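Local coordinates for protein split-soret cytochrome C (Desulfovibrio desulfuricans, PDB 1H21) that carries two heme c groups and probably one [2Fe-2S] cluster per subunit, and may take part in electron transfer during sulfate reduction, at residues G15-K23 and T95-K103. Residues are numbered along the deposited sequence; the frame is centred on the assembly and turned at random.
Sequences GAFGWKPHK and TFSLFWGRK
The ring of F17 lies against the chain where helix 87-99 gives out. Over one face sit G101 CA and W100 O, while S97 O comes in at the edge; its own neighbour A16 puts CB near the rim of the opposite face. G101 CA stands 3.6 Å from the ring centroid and 15° off the normal, a CH-pi contact, and glycine suits the place because a CB here would run into the ring. Around the F99 ring, P21 CB lies on one face, L98 CB over the centre of the other, and the W19 backbone at the edge, with W19 CB 3.6 Å from F99 CD2. P21 thus fits a corner between two aromatics, its CB also 3.8 Å from W100 CH2. W19 carries L98 CD2 over one face of its indole; the two side chains run alongside each other, pointing the same way, and L98 CD1 comes 3.6 Å from W19 CZ3. With CG beside the backbone N (chi1 -73°), W19 turns its indole to this leucine and to V53 of helix 44-60.

Near the weakly bonded end of helix 87-99, L98 O accepts a weak bond from W19 N (3.4 Å, 150°), and a water bridges F17 N to S97 O. Beyond the pair, K189 makes a cation-pi contact with W100, and Y64 meets W19 edge-to-face; E73 of the second subunit packs on F17.

The sharp bend of 15-23 is a type II turn, closed by the hydrogen bond from G18 N to G15 O. F17 holds its third position, with the positive phi usually left to glycine, and presents its ring to G101 from there. Far from the hemes, this is an aromatic-rich N-terminal loop packed over the junction between helices 87-99 and 102-118 of a helical, strand-free subunit with long loops.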
loop_
_atom_site.group_PDB
_atom_site.type_symbol
_atom_site.label_atom_id
_atom_site.label_comp_id
_atom_site.label_asym_id
_atom_site.label_seq_id
_atom_site.Cartn_x
_atom_site.Cartn_y
_atom_site.Cartn_z
ATOM N N GLY A 15 -16.485 -16.689 -5.858
ATOM C CA GLY A 15 -15.199 -17.288 -6.160
ATOM C C GLY A 15 -14.121 -16.230 -6.347
ATOM O O GLY A 15 -14.403 -15.043 -6.558
ATOM N N ALA A 16 -12.879 -16.669 -6.211
ATOM C CA ALA A 16 -11.728 -15.811 -6.360
ATOM C C ALA A 16 -11.657 -15.288 -7.789
ATOM O O ALA A 16 -11.650 -16.079 -8.731
ATOM C CB ALA A 16 -10.455 -16.595 -6.026
ATOM N N PHE A 17 -11.618 -13.963 -7.943
ATOM C CA PHE A 17 -11.516 -13.298 -9.252
ATOM C C PHE A 17 -12.721 -13.639 -10.138
ATOM O O PHE A 17 -12.633 -13.602 -11.357
ATOM C CB PHE A 17 -10.204 -13.698 -9.956
ATOM C CG PHE A 17 -9.008 -13.805 -9.019
ATOM C CD1 PHE A 17 -8.214 -14.946 -9.008
ATOM C CD2 PHE A 17 -8.718 -12.797 -8.105
ATOM C CE1 PHE A 17 -7.151 -15.088 -8.096
ATOM C CE2 PHE A 17 -7.661 -12.943 -7.199
ATOM C CZ PHE A 17 -6.881 -14.098 -7.200
ATOM N N GLY A 18 -13.858 -13.917 -9.511
ATOM C CA GLY A 18 -15.041 -14.283 -10.262
ATOM C C GLY A 18 -16.003 -13.187 -10.693
ATOM O O GLY A 18 -17.087 -13.488 -11.170
ATOM N N TRP A 19 -15.660 -11.924 -10.486
ATOM C CA TRP A 19 -16.540 -10.846 -10.909
ATOM C C TRP A 19 -16.410 -10.672 -12.438
ATOM O O TRP A 19 -15.362 -11.008 -13.026
ATOM C CB TRP A 19 -16.145 -9.552 -10.200
ATOM C CG TRP A 19 -16.517 -9.488 -8.735
ATOM C CD1 TRP A 19 -16.930 -10.528 -7.939
ATOM C CD2 TRP A 19 -16.634 -8.295 -7.931
ATOM N NE1 TRP A 19 -17.326 -10.048 -6.703
ATOM C CE2 TRP A 19 -17.157 -8.685 -6.674
ATOM C CE3 TRP A 19 -16.364 -6.938 -8.158
ATOM C CZ2 TRP A 19 -17.420 -7.762 -5.648
ATOM C CZ3 TRP A 19 -16.625 -6.019 -7.132
ATOM C CH2 TRP A 19 -17.150 -6.438 -5.898
ATOM N N LYS A 20 -17.464 -10.157 -13.075
ATOM C CA LYS A 20 -17.462 -9.919 -14.521
ATOM C C LYS A 20 -16.967 -8.502 -14.825
ATOM O O LYS A 20 -17.545 -7.517 -14.362
ATOM C CB LYS A 20 -18.867 -10.152 -15.115
ATOM C CG LYS A 20 -19.060 -9.681 -16.571
ATOM C CD LYS A 20 -20.074 -10.547 -17.326
ATOM C CE LYS A 20 -19.481 -11.937 -17.585
ATOM N NZ LYS A 20 -20.264 -12.794 -18.533
ATOM N N PRO A 21 -15.839 -8.386 -15.537
ATOM C CA PRO A 21 -15.344 -7.040 -15.848
ATOM C C PRO A 21 -16.260 -6.363 -16.870
ATOM O O PRO A 21 -16.948 -7.041 -17.630
ATOM C CB PRO A 21 -13.951 -7.315 -16.417
ATOM C CG PRO A 21 -14.102 -8.687 -17.034
ATOM C CD PRO A 21 -14.907 -9.425 -16.010
ATOM N N HIS A 22 -16.334 -5.039 -16.826
ATOM C CA HIS A 22 -17.160 -4.284 -17.756
ATOM C C HIS A 22 -16.276 -3.154 -18.257
ATOM O O HIS A 22 -15.503 -2.619 -17.483
ATOM C CB HIS A 22 -18.363 -3.661 -17.033
ATOM C CG HIS A 22 -19.340 -4.653 -16.484
ATOM N ND1 HIS A 22 -20.297 -5.274 -17.262
ATOM C CD2 HIS A 22 -19.538 -5.106 -15.224
ATOM C CE1 HIS A 22 -21.036 -6.063 -16.506
ATOM N NE2 HIS A 22 -20.597 -5.977 -15.263
ATOM N N LYS A 23 -16.306 -2.855 -19.552
ATOM C CA LYS A 23 -15.521 -1.732 -20.073
ATOM C C LYS A 23 -15.943 -0.436 -19.362
ATOM O O LYS A 23 -17.103 -0.289 -18.933
ATOM C CB LYS A 23 -15.707 -1.570 -21.587
ATOM C CG LYS A 23 -14.873 -2.524 -22.402
ATOM C CD LYS A 23 -14.487 -1.901 -23.711
ATOM C CE LYS A 23 -13.420 -2.751 -24.364
ATOM N NZ LYS A 23 -12.964 -2.126 -25.627
ATOM N N THR A 95 -8.631 -3.026 -7.815
ATOM C CA THR A 95 -9.806 -3.415 -8.595
ATOM C C THR A 95 -9.478 -4.570 -9.547
ATOM O O THR A 95 -10.296 -5.470 -9.747
ATOM C CB THR A 95 -10.407 -2.225 -9.412
ATOM O OG1 THR A 95 -9.513 -1.847 -10.460
ATOM C CG2 THR A 95 -10.633 -1.030 -8.543
ATOM N N PHE A 96 -8.254 -4.589 -10.061
ATOM C CA PHE A 96 -7.851 -5.636 -10.991
ATOM C C PHE A 96 -7.964 -7.009 -10.346
ATOM O O PHE A 96 -8.236 -8.015 -11.037
ATOM C CB PHE A 96 -6.406 -5.450 -11.467
ATOM C CG PHE A 96 -6.123 -4.117 -12.065
ATOM C CD1 PHE A 96 -7.158 -3.216 -12.350
ATOM C CD2 PHE A 96 -4.805 -3.760 -12.353
ATOM C CE1 PHE A 96 -6.896 -1.990 -12.918
ATOM C CE2 PHE A 96 -4.521 -2.528 -12.926
ATOM C CZ PHE A 96 -5.570 -1.638 -13.210
ATOM N N SER A 97 -7.765 -7.056 -9.031
ATOM C CA SER A 97 -7.817 -8.328 -8.341
ATOM C C SER A 97 -9.214 -8.847 -8.076
ATOM O O SER A 97 -9.381 -9.961 -7.567
ATOM C CB SER A 97 -6.938 -8.324 -7.103
ATOM O OG SER A 97 -5.566 -8.330 -7.507
ATOM N N LEU A 98 -10.213 -8.057 -8.478
ATOM C CA LEU A 98 -11.611 -8.452 -8.354
ATOM C C LEU A 98 -12.013 -9.308 -9.563
ATOM O O LEU A 98 -12.986 -10.082 -9.511
ATOM C CB LEU A 98 -12.499 -7.221 -8.310
ATOM C CG LEU A 98 -12.315 -6.406 -7.037
ATOM C CD1 LEU A 98 -13.130 -5.133 -7.145
ATOM C CD2 LEU A 98 -12.726 -7.226 -5.788
ATOM N N PHE A 99 -11.219 -9.192 -10.625
ATOM C CA PHE A 99 -11.481 -9.890 -11.861
ATOM C C PHE A 99 -10.401 -10.888 -12.296
ATOM O O PHE A 99 -10.723 -11.965 -12.821
ATOM C CB PHE A 99 -11.716 -8.864 -12.970
ATOM C CG PHE A 99 -12.578 -7.703 -12.554
ATOM C CD1 PHE A 99 -12.003 -6.471 -12.254
ATOM C CD2 PHE A 99 -13.957 -7.846 -12.431
ATOM C CE1 PHE A 99 -12.795 -5.384 -11.829
ATOM C CE2 PHE A 99 -14.760 -6.774 -12.009
ATOM C CZ PHE A 99 -14.173 -5.535 -11.706
ATOM N N TRP A 100 -9.131 -10.555 -12.071
ATOM C CA TRP A 100 -8.041 -11.433 -12.497
ATOM C C TRP A 100 -7.082 -11.814 -11.382
ATOM O O TRP A 100 -6.983 -11.130 -10.380
ATOM C CB TRP A 100 -7.246 -10.762 -13.617
ATOM C CG TRP A 100 -8.075 -10.401 -14.786
ATOM C CD1 TRP A 100 -8.462 -11.236 -15.789
ATOM C CD2 TRP A 100 -8.680 -9.121 -15.068
ATOM N NE1 TRP A 100 -9.278 -10.570 -16.669
ATOM C CE2 TRP A 100 -9.433 -9.271 -16.257
ATOM C CE3 TRP A 100 -8.670 -7.873 -14.427
ATOM C CZ2 TRP A 100 -10.177 -8.212 -16.832
ATOM C CZ3 TRP A 100 -9.409 -6.817 -14.993
ATOM C CH2 TRP A 100 -10.156 -7.003 -16.187
ATOM N N GLY A 101 -6.347 -12.893 -11.580
ATOM C CA GLY A 101 -5.398 -13.312 -10.575
ATOM C C GLY A 101 -3.985 -12.822 -10.826
ATOM O O GLY A 101 -3.664 -12.269 -11.878
ATOM N N ARG A 102 -3.156 -13.027 -9.820
ATOM C CA ARG A 102 -1.732 -12.704 -9.774
ATOM C C ARG A 102 -0.994 -12.689 -11.124
ATOM O O ARG A 102 -0.596 -11.620 -11.580
ATOM C CB ARG A 102 -1.100 -13.710 -8.816
ATOM C CG ARG A 102 0.299 -13.537 -8.421
ATOM C CD ARG A 102 0.526 -14.268 -7.100
ATOM N NE ARG A 102 0.847 -15.696 -7.193
ATOM C CZ ARG A 102 0.098 -16.678 -6.670
ATOM N NH1 ARG A 102 -1.028 -16.392 -6.039
ATOM N NH2 ARG A 102 0.503 -17.950 -6.711
ATOM N N LYS A 103 -0.855 -13.841 -11.779
ATOM C CA LYS A 103 -0.142 -13.902 -13.069
ATOM C C LYS A 103 -0.614 -12.865 -14.097
ATOM O O LYS A 103 0.195 -12.228 -14.778
ATOM C CB LYS A 103 -0.245 -15.299 -13.698
ATOM C CG LYS A 103 0.715 -16.342 -13.124
HETATM O O HOH W 1 -11.185 -11.867 -6.145
#